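Side-chain contacts in GDP-6-deoxy-D-mannose reductase (Pseudomonas aeruginosa, PDB 6X3B), which probably reduces GDP-4-dehydro-6-deoxy-D-mannose to GDP-D-rhamnose with NADPH, a step in making the O-antigen of bacterial lipopolysaccharide: residues N180-G185 with I304-S309; S194-I199 with R311-D316; Q226-A231 with Y245-G250. All blocks are in the same frame, centred on the assembly; numbering follows the deposited sequence.

Contact 1 (N180-G185 with I304-S309); sequences NHIGPG and ITIKQS. With NDP (NADPH dihydro-nicotinamide-adenine-dinucleotide phosphate), chain E.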
loop_
_atom_site.group_PDB
_atom_site.type_symbol
_atom_site.label_atom_id
_atom_site.label_comp_id
_atom_site.label_asym_id
_atom_site.label_seq_id
_atom_site.Cartn_x
_atom_site.Cartn_y
_atom_site.Cartn_z
ATOM N N ASN A 180 -5.678 -1.532 19.465
ATOM C CA ASN A 180 -6.820 -2.297 20.037
ATOM C C ASN A 180 -7.913 -1.382 20.606
ATOM O O ASN A 180 -7.579 -0.421 21.309
ATOM C CB ASN A 180 -6.354 -3.382 21.006
ATOM C CG ASN A 180 -5.648 -4.513 20.289
ATOM O OD1 ASN A 180 -4.532 -4.344 19.814
ATOM N ND2 ASN A 180 -6.300 -5.659 20.193
ATOM N N HIS A 181 -9.158 -1.679 20.333
ATOM C CA HIS A 181 -10.355 -0.941 20.812
ATOM C C HIS A 181 -11.074 -1.780 21.869
ATOM O O HIS A 181 -11.058 -3.012 21.755
ATOM C CB HIS A 181 -11.415 -0.823 19.705
ATOM C CG HIS A 181 -11.141 0.133 18.596
ATOM N ND1 HIS A 181 -9.933 0.193 17.953
ATOM C CD2 HIS A 181 -11.943 1.015 17.965
ATOM C CE1 HIS A 181 -9.984 1.092 16.997
ATOM N NE2 HIS A 181 -11.207 1.607 16.984
ATOM N N ILE A 182 -11.717 -1.158 22.808
ATOM C CA ILE A 182 -12.565 -1.850 23.820
ATOM C C ILE A 182 -13.895 -1.093 23.865
ATOM O O ILE A 182 -13.861 0.133 24.031
ATOM C CB ILE A 182 -11.909 -1.903 25.212
ATOM C CG1 ILE A 182 -10.571 -2.642 25.200
ATOM C CG2 ILE A 182 -12.869 -2.519 26.215
ATOM C CD1 ILE A 182 -9.912 -2.718 26.554
ATOM N N GLY A 183 -15.012 -1.790 23.663
ATOM C CA GLY A 183 -16.292 -1.126 23.750
ATOM C C GLY A 183 -17.460 -2.069 23.546
ATOM O O GLY A 183 -17.323 -3.165 23.001
ATOM N N PRO A 184 -18.638 -1.663 24.012
ATOM C CA PRO A 184 -19.859 -2.403 23.669
ATOM C C PRO A 184 -20.024 -2.487 22.159
ATOM O O PRO A 184 -19.880 -1.489 21.448
ATOM C CB PRO A 184 -20.973 -1.571 24.315
ATOM C CG PRO A 184 -20.303 -0.812 25.406
ATOM C CD PRO A 184 -18.887 -0.554 24.943
ATOM N N GLY A 185 -20.310 -3.698 21.668
ATOM C CA GLY A 185 -20.508 -3.929 20.254
ATOM C C GLY A 185 -19.288 -4.437 19.513
ATOM O O GLY A 185 -19.403 -4.774 18.329
ATOM N N ILE A 304 -10.274 7.602 29.483
ATOM C CA ILE A 304 -11.080 6.536 30.073
ATOM C C ILE A 304 -10.147 5.493 30.666
ATOM O O ILE A 304 -9.232 5.022 29.985
ATOM C CB ILE A 304 -12.015 5.902 29.029
ATOM C CG1 ILE A 304 -12.915 6.962 28.389
ATOM C CG2 ILE A 304 -12.837 4.811 29.662
ATOM C CD1 ILE A 304 -13.873 7.600 29.368
ATOM N N THR A 305 -10.363 5.130 31.928
ATOM C CA THR A 305 -9.510 4.110 32.529
ATOM C C THR A 305 -9.911 2.727 32.023
ATOM O O THR A 305 -11.057 2.487 31.618
ATOM C CB THR A 305 -9.593 4.121 34.057
ATOM O OG1 THR A 305 -10.928 3.779 34.465
ATOM C CG2 THR A 305 -9.203 5.488 34.638
ATOM N N ILE A 306 -8.962 1.793 32.102
ATOM C CA ILE A 306 -9.252 0.432 31.665
ATOM C C ILE A 306 -10.384 -0.165 32.497
ATOM O O ILE A 306 -11.291 -0.812 31.961
ATOM C CB ILE A 306 -7.969 -0.428 31.704
ATOM C CG1 ILE A 306 -8.256 -1.849 31.216
ATOM C CG2 ILE A 306 -7.363 -0.458 33.097
ATOM C CD1 ILE A 306 -9.041 -1.898 29.936
ATOM N N LYS A 307 -10.383 0.075 33.809
ATOM C CA LYS A 307 -11.460 -0.457 34.635
ATOM C C LYS A 307 -12.810 0.053 34.157
ATOM O O LYS A 307 -13.749 -0.724 33.997
ATOM C CB LYS A 307 -11.232 -0.113 36.105
ATOM C CG LYS A 307 -12.020 -0.995 37.045
ATOM C CD LYS A 307 -11.556 -0.850 38.479
ATOM C CE LYS A 307 -12.369 0.200 39.209
ATOM N NZ LYS A 307 -12.158 0.117 40.688
ATOM N N GLN A 308 -12.925 1.360 33.886
ATOM C CA GLN A 308 -14.201 1.852 33.371
ATOM C C GLN A 308 -14.555 1.186 32.043
ATOM O O GLN A 308 -15.725 0.855 31.801
ATOM C CB GLN A 308 -14.191 3.377 33.218
ATOM C CG GLN A 308 -15.478 3.880 32.592
ATOM C CD GLN A 308 -15.682 5.378 32.728
ATOM O OE1 GLN A 308 -14.855 6.086 33.306
ATOM N NE2 GLN A 308 -16.800 5.864 32.202
ATOM N N SER A 309 -13.562 0.992 31.160
ATOM C CA SER A 309 -13.835 0.361 29.871
ATOM C C SER A 309 -14.358 -1.053 30.047
ATOM O O SER A 309 -15.276 -1.477 29.341
ATOM C CB SER A 309 -12.566 0.302 29.014
ATOM O OG SER A 309 -12.147 1.591 28.639
HETATM P PA NDP E . -17.574 -2.909 11.525
HETATM O O1A NDP E . -17.245 -4.120 10.720
HETATM O O2A NDP E . -18.238 -3.092 12.848
HETATM O O5B NDP E . -18.437 -1.894 10.636
HETATM C C5B NDP E . -18.175 -1.809 9.215
HETATM C C4B NDP E . -19.118 -0.806 8.600
HETATM O O4B NDP E . -18.844 -0.698 7.180
HETATM C C3B NDP E . -20.615 -1.129 8.719
HETATM O O3B NDP E . -21.366 0.041 9.018
HETATM C C2B NDP E . -20.949 -1.694 7.344
HETATM O O2B NDP E . -22.319 -1.462 7.026
HETATM C C1B NDP E . -20.045 -0.845 6.462
HETATM N N9A NDP E . -19.750 -1.446 5.169
HETATM C C8A NDP E . -19.118 -2.643 4.940
HETATM N N7A NDP E . -18.996 -2.932 3.670
HETATM C C5A NDP E . -19.585 -1.859 3.016
HETATM C C6A NDP E . -19.778 -1.565 1.655
HETATM N N6A NDP E . -19.366 -2.389 0.695
HETATM N N1A NDP E . -20.405 -0.409 1.334
HETATM C C2A NDP E . -20.805 0.388 2.333
HETATM N N3A NDP E . -20.679 0.219 3.647
HETATM C C4A NDP E . -20.054 -0.936 3.930
HETATM O O3 NDP E . -16.236 -2.057 11.750
HETATM P PN NDP E . -15.668 -1.334 13.061
HETATM O O1N NDP E . -16.623 -0.259 13.459
HETATM O O2N NDP E . -15.316 -2.379 14.065
HETATM O O5D NDP E . -14.325 -0.670 12.493
HETATM C C5D NDP E . -14.362 0.706 12.047
HETATM C C4D NDP E . -13.053 1.041 11.376
HETATM O O4D NDP E . -11.979 0.895 12.339
HETATM C C3D NDP E . -12.674 0.158 10.178
HETATM O O3D NDP E . -12.054 0.922 9.154
HETATM C C2D NDP E . -11.717 -0.846 10.815
HETATM O O2D NDP E . -10.812 -1.415 9.882
HETATM C C1D NDP E . -10.997 0.017 11.844
HETATM N N1N NDP E . -10.452 -0.782 12.981
HETATM C C2N NDP E . -11.283 -1.322 13.926
HETATM C C3N NDP E . -10.795 -1.926 15.053
HETATM C C7N NDP E . -11.733 -2.708 15.889
HETATM O O7N NDP E . -11.309 -3.333 16.866
HETATM N N7N NDP E . -13.017 -2.709 15.558
HETATM C C4N NDP E . -9.349 -1.762 15.374
HETATM C C5N NDP E . -8.549 -1.216 14.266
HETATM C C6N NDP E . -9.100 -0.991 13.095
HETATM P P2B NDP E . -23.123 -2.851 6.846
HETATM O O1X NDP E . -24.546 -2.459 6.511
HETATM O O2X NDP E . -22.459 -3.610 5.716
HETATM O O3X NDP E . -23.028 -3.591 8.163
#

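Contact 2 (S194-I199 with R311-D316); sequences SAARQI and RAILSD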
loop_
_atom_site.group_PDB
_atom_site.type_symbol
_atom_site.label_atom_id
_atom_site.label_comp_id
_atom_site.label_asym_id
_atom_site.label_seq_id
_atom_site.Cartn_x
_atom_site.Cartn_y
_atom_site.Cartn_z
ATOM N N SER A 194 -15.079 -11.476 24.042
ATOM C CA SER A 194 -15.639 -12.794 24.319
ATOM C C SER A 194 -15.603 -13.109 25.812
ATOM O O SER A 194 -16.556 -13.683 26.354
ATOM C CB SER A 194 -14.876 -13.857 23.530
ATOM O OG SER A 194 -15.237 -15.158 23.954
ATOM N N ALA A 195 -14.501 -12.758 26.482
ATOM C CA ALA A 195 -14.384 -12.995 27.918
ATOM C C ALA A 195 -15.469 -12.250 28.683
ATOM O O ALA A 195 -16.076 -12.803 29.608
ATOM C CB ALA A 195 -12.990 -12.578 28.416
ATOM N N ALA A 196 -15.726 -10.991 28.311
ATOM C CA ALA A 196 -16.778 -10.226 28.977
ATOM C C ALA A 196 -18.141 -10.865 28.754
ATOM O O ALA A 196 -18.933 -11.007 29.695
ATOM C CB ALA A 196 -16.782 -8.781 28.486
ATOM N N ARG A 197 -18.446 -11.240 27.508
ATOM C CA ARG A 197 -19.730 -11.875 27.236
ATOM C C ARG A 197 -19.907 -13.117 28.102
ATOM O O ARG A 197 -20.935 -13.281 28.768
ATOM C CB ARG A 197 -19.854 -12.224 25.750
ATOM C CG ARG A 197 -21.212 -12.818 25.369
ATOM C CD ARG A 197 -21.204 -13.360 23.944
ATOM N NE ARG A 197 -20.099 -14.288 23.753
ATOM C CZ ARG A 197 -20.154 -15.586 24.045
ATOM N NH1 ARG A 197 -21.275 -16.110 24.528
ATOM N NH2 ARG A 197 -19.089 -16.358 23.851
ATOM N N GLN A 198 -18.882 -13.975 28.153
ATOM C CA GLN A 198 -18.990 -15.215 28.909
ATOM C C GLN A 198 -19.118 -14.960 30.406
ATOM O O GLN A 198 -19.835 -15.682 31.105
ATOM C CB GLN A 198 -17.787 -16.099 28.612
ATOM C CG GLN A 198 -17.855 -16.715 27.227
ATOM C CD GLN A 198 -16.737 -17.703 26.988
ATOM O OE1 GLN A 198 -16.771 -18.827 27.490
ATOM N NE2 GLN A 198 -15.722 -17.278 26.239
ATOM N N ILE A 199 -18.408 -13.964 30.925
ATOM C CA ILE A 199 -18.472 -13.690 32.354
ATOM C C ILE A 199 -19.846 -13.147 32.734
ATOM O O ILE A 199 -20.391 -13.491 33.789
ATOM C CB ILE A 199 -17.337 -12.733 32.748
ATOM C CG1 ILE A 199 -16.003 -13.476 32.708
ATOM C CG2 ILE A 199 -17.598 -12.135 34.110
ATOM C CD1 ILE A 199 -14.811 -12.599 32.870
ATOM N N ARG A 311 -15.771 -2.406 32.803
ATOM C CA ARG A 311 -17.091 -2.398 33.423
ATOM C C ARG A 311 -18.164 -2.100 32.391
ATOM O O ARG A 311 -19.234 -2.724 32.390
ATOM C CB ARG A 311 -17.139 -1.368 34.553
ATOM C CG ARG A 311 -18.389 -1.490 35.429
ATOM C CD ARG A 311 -18.289 -0.602 36.651
ATOM N NE ARG A 311 -17.805 0.721 36.285
ATOM C CZ ARG A 311 -16.669 1.258 36.719
ATOM N NH1 ARG A 311 -15.902 0.592 37.567
ATOM N NH2 ARG A 311 -16.335 2.477 36.324
ATOM N N ALA A 312 -17.876 -1.171 31.479
ATOM C CA ALA A 312 -18.855 -0.788 30.471
ATOM C C ALA A 312 -19.222 -1.981 29.596
ATOM O O ALA A 312 -20.410 -2.216 29.330
ATOM C CB ALA A 312 -18.317 0.393 29.642
ATOM N N ILE A 313 -18.235 -2.785 29.179
ATOM C CA ILE A 313 -18.604 -3.912 28.320
ATOM C C ILE A 313 -19.320 -5.008 29.113
ATOM O O ILE A 313 -20.186 -5.702 28.565
ATOM C CB ILE A 313 -17.400 -4.481 27.533
ATOM C CG1 ILE A 313 -16.311 -5.039 28.449
ATOM C CG2 ILE A 313 -16.838 -3.436 26.585
ATOM C CD1 ILE A 313 -15.189 -5.766 27.672
ATOM N N LEU A 314 -18.997 -5.187 30.399
ATOM C CA LEU A 314 -19.740 -6.155 31.206
ATOM C C LEU A 314 -21.187 -5.715 31.395
ATOM O O LEU A 314 -22.112 -6.524 31.256
ATOM C CB LEU A 314 -19.077 -6.363 32.564
ATOM C CG LEU A 314 -17.865 -7.279 32.627
ATOM C CD1 LEU A 314 -17.182 -7.073 33.982
ATOM C CD2 LEU A 314 -18.237 -8.766 32.407
ATOM N N SER A 315 -21.398 -4.429 31.700
ATOM C CA SER A 315 -22.750 -3.909 31.894
ATOM C C SER A 315 -23.581 -4.048 30.635
ATOM O O SER A 315 -24.776 -4.361 30.702
ATOM C CB SER A 315 -22.713 -2.431 32.306
ATOM O OG SER A 315 -21.891 -2.240 33.438
ATOM N N ASP A 316 -22.983 -3.764 29.480
ATOM C CA ASP A 316 -23.721 -3.913 28.237
ATOM C C ASP A 316 -24.186 -5.350 28.056
ATOM O O ASP A 316 -25.337 -5.597 27.674
ATOM C CB ASP A 316 -22.863 -3.485 27.052
ATOM C CG ASP A 316 -23.613 -3.589 25.742
ATOM O OD1 ASP A 316 -24.576 -2.807 25.557
ATOM O OD2 ASP A 316 -23.249 -4.456 24.918
#

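Contact 3 (Q226-A231 with Y245-G250); sequences QDVLSA and YNVCSG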
loop_
_atom_site.group_PDB
_atom_site.type_symbol
_atom_site.label_atom_id
_atom_site.label_comp_id
_atom_site.label_asym_id
_atom_site.label_seq_id
_atom_site.Cartn_x
_atom_site.Cartn_y
_atom_site.Cartn_z
ATOM N N GLN A 226 -14.373 5.319 23.080
ATOM C CA GLN A 226 -14.621 6.754 23.209
ATOM C C GLN A 226 -13.329 7.566 23.118
ATOM O O GLN A 226 -13.338 8.693 22.600
ATOM C CB GLN A 226 -15.334 7.058 24.525
ATOM C CG GLN A 226 -15.590 8.556 24.701
ATOM C CD GLN A 226 -16.345 8.887 25.968
ATOM O OE1 GLN A 226 -17.443 8.375 26.197
ATOM N NE2 GLN A 226 -15.763 9.751 26.801
ATOM N N ASP A 227 -12.217 7.028 23.622
ATOM C CA ASP A 227 -10.946 7.732 23.456
ATOM C C ASP A 227 -10.489 7.682 22.005
ATOM O O ASP A 227 -9.904 8.651 21.501
ATOM C CB ASP A 227 -9.881 7.146 24.382
ATOM C CG ASP A 227 -10.029 7.633 25.813
ATOM O OD1 ASP A 227 -10.507 8.773 26.008
ATOM O OD2 ASP A 227 -9.679 6.881 26.742
ATOM N N VAL A 228 -10.773 6.568 21.315
ATOM C CA VAL A 228 -10.477 6.477 19.889
ATOM C C VAL A 228 -11.271 7.522 19.118
ATOM O O VAL A 228 -10.729 8.229 18.263
ATOM C CB VAL A 228 -10.765 5.059 19.368
ATOM C CG1 VAL A 228 -10.551 5.005 17.865
ATOM C CG2 VAL A 228 -9.888 4.043 20.077
ATOM N N LEU A 229 -12.580 7.619 19.397
ATOM C CA LEU A 229 -13.403 8.630 18.741
ATOM C C LEU A 229 -12.877 10.033 18.989
ATOM O O LEU A 229 -12.907 10.887 18.095
ATOM C CB LEU A 229 -14.838 8.548 19.245
ATOM C CG LEU A 229 -15.518 7.266 18.831
ATOM C CD1 LEU A 229 -16.913 7.268 19.418
ATOM C CD2 LEU A 229 -15.521 7.226 17.317
ATOM N N SER A 230 -12.484 10.317 20.221
ATOM C CA SER A 230 -12.068 11.676 20.534
ATOM C C SER A 230 -10.785 12.020 19.794
ATOM O O SER A 230 -10.591 13.162 19.359
ATOM C CB SER A 230 -11.898 11.823 22.045
ATOM O OG SER A 230 -11.156 12.985 22.363
ATOM N N ALA A 231 -9.921 11.024 19.603
ATOM C CA ALA A 231 -8.726 11.224 18.795
ATOM C C ALA A 231 -9.081 11.564 17.358
ATOM O O ALA A 231 -8.436 12.421 16.758
ATOM C CB ALA A 231 -7.840 9.971 18.856
ATOM N N TYR A 245 -1.088 9.212 11.768
ATOM C CA TYR A 245 -1.040 9.241 13.228
ATOM C C TYR A 245 -1.449 7.900 13.811
ATOM O O TYR A 245 -2.529 7.395 13.479
ATOM C CB TYR A 245 -1.978 10.318 13.787
ATOM C CG TYR A 245 -1.636 11.697 13.323
ATOM C CD1 TYR A 245 -2.147 12.200 12.136
ATOM C CD2 TYR A 245 -0.789 12.498 14.075
ATOM C CE1 TYR A 245 -1.823 13.474 11.705
ATOM C CE2 TYR A 245 -0.454 13.762 13.661
ATOM C CZ TYR A 245 -0.974 14.247 12.490
ATOM O OH TYR A 245 -0.629 15.513 12.125
ATOM N N ASN A 246 -0.607 7.337 14.687
ATOM C CA ASN A 246 -1.059 6.258 15.564
ATOM C C ASN A 246 -2.106 6.790 16.536
ATOM O O ASN A 246 -1.966 7.887 17.073
ATOM C CB ASN A 246 0.090 5.687 16.386
ATOM C CG ASN A 246 1.095 4.915 15.552
ATOM O OD1 ASN A 246 0.805 4.473 14.429
ATOM N ND2 ASN A 246 2.280 4.732 16.113
ATOM N N VAL A 247 -3.135 5.990 16.786
ATOM C CA VAL A 247 -4.109 6.279 17.839
ATOM C C VAL A 247 -4.028 5.108 18.815
ATOM O O VAL A 247 -4.512 4.007 18.526
ATOM C CB VAL A 247 -5.527 6.479 17.289
ATOM C CG1 VAL A 247 -6.530 6.710 18.455
ATOM C CG2 VAL A 247 -5.573 7.675 16.285
ATOM N N CYS A 248 -3.399 5.334 19.971
ATOM C CA CYS A 248 -3.082 4.260 20.905
ATOM C C CYS A 248 -2.866 4.857 22.291
ATOM O O CYS A 248 -2.755 6.075 22.460
ATOM C CB CYS A 248 -1.842 3.473 20.442
ATOM S SG CYS A 248 -0.406 4.557 20.118
ATOM N N SER A 249 -2.816 3.977 23.286
ATOM C CA SER A 249 -2.633 4.402 24.669
ATOM C C SER A 249 -1.166 4.550 25.061
ATOM O O SER A 249 -0.861 5.273 26.015
ATOM C CB SER A 249 -3.288 3.392 25.622
ATOM O OG SER A 249 -2.466 2.233 25.723
ATOM N N GLY A 250 -0.253 3.870 24.370
ATOM C CA GLY A 250 1.117 3.848 24.834
ATOM C C GLY A 250 1.335 2.980 26.053
ATOM O O GLY A 250 2.417 3.020 26.641
#

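Contact 1 (N180-G185 with I304-S309)
I182 meets I306 and S309 through both of its branches: a chi1 of -60° sets CG1 beside the backbone N and CG2 anti to it, and an extended chi2 carries CD1 outward. I306, its CG1 anti to the backbone N (chi1 -179°), sends its own delta methyl back, and the two side chains cross obliquely with I182 CD1 and I306 CD1 3.6 Å apart. On the other branch I182 CG2 rests 4.0 Å from S309 CB, where the backbones come closest, 6.6 Å between I182 CA and S309 CA. S309 OG is engaged otherwise, in a hydrogen bond to OD2 of D224 on strand 219-224, which pairs with strand 172-182. T305 caps the helix that carries I306 and S309, its OG1 accepting from Q308 N at 3.2 Å in a fairly straight bond (163°).

The neighbouring residue H181 serves the cofactor instead. C3N of the dihydronicotinamide lies over one face of the H181 imidazole, 3.6 Å above the plane and toward the rim, while H181 ND1 is 3.3 Å from C4N of NADPH. A hydrogen bond from ND1 to F179 O would help fix the turn of this ring. The strand end therefore joins an apolar seam to the C-terminal helix with an imidazole set against C4N, the carbon from which nicotinamide cofactors deliver hydride.

Contact 2 (S194-I199 with R311-D316)
I313 meets A196 where helices 306-320 and 191-203 pack, and its branches face different neighbours. At CB the chain forks. With chi1 at 62°, CG1 stands between the backbone N and the carbonyl carbon and leads toward the other helix, 3.8 Å from A196 CB; an extended chi2 then brings CD1 in to 3.5 Å from the same A196 CB. The second branch packs instead on the turn after strand 172-182, with I313 CG2 3.4 Å from G183 C.

Beside it, L314 brings one methyl into the interface. L314 CD2 lies 3.6 Å from A196 O and 3.8 Å from I199 CG2, so it covers backbone and side chain one turn apart. No hydrogen bond crosses between the two segments, and the small A196 lets the backbones approach to 5.5 Å between A196 CA and L314 CA. The short helical segments run 8.8 Å apart at their closest, with a signed crossing angle of -48°. Helix 255-266 completes the apolar cluster, its L262 touching both I199 and L314; W317, farther along helix 306-320, covers A196, and on helix 191-203 A195 packs against L211 of strand 210-213.

Contact 3 (Q226-A231 with Y245-G250)
The turn of helix 225-238 that holds V228 and A231 passes V247, an extended residue (phi -119°, psi 105°) at the end of strand 244-247. The chains come nearest at V228 CA and V247 CA, 6.7 Å apart, and the helical segment keeps regular backbone bonds such as A231 N to D227 O, 3.0 Å.

A231 and V247 point at each other. V247 CG1, anti to the backbone N (chi1 177°), sits 3.5 Å from A231 CB, and V247 CG2 of the same fork stays 4.1 Å from A231 CB. One turn earlier on the same face, V247 CG1 is also 4.2 Å from V228 CA, with the looser V228 CG1 to V247 CG1 approach at 4.4 Å. The contact is purely apolar and buried: a branched side chain set against the helix, with the small A231 admitting it closely. L223 of strand 219-224 touches both valines, and W300 packs on A231.

Strands 219-224 and 244-247 both run parallel to strand 172-182, which lies between them, and helix 225-238 links them over the sheet. This is a beta-alpha-beta crossover, a building unit of the Rossmann-type fold of this NAD(P)-dependent epimerase/dehydratase family.

In the fold
Contacts 1 and 2, centres about 10 Å apart, share helix 306-320: its first turn meets the end of strand 172-182, and its middle meets helix 191-203, which follows that strand. Along the chain their segments alternate, and contact 3 is nested inside the loops closed by both. Contact 3 lies about 12 Å from contact 1, on a neighbouring strand of the same sheet; D227 OD2 probably accepts a hydrogen bond from I304 N, and V228 packs against H181. Contacts 2 and 3 stand about 22 Å apart and do not touch. Contact 1 thus sets the C-terminal helix against the strand end carrying H181 of the NADPH pocket, while contact 3 lies within the sheet's crossover.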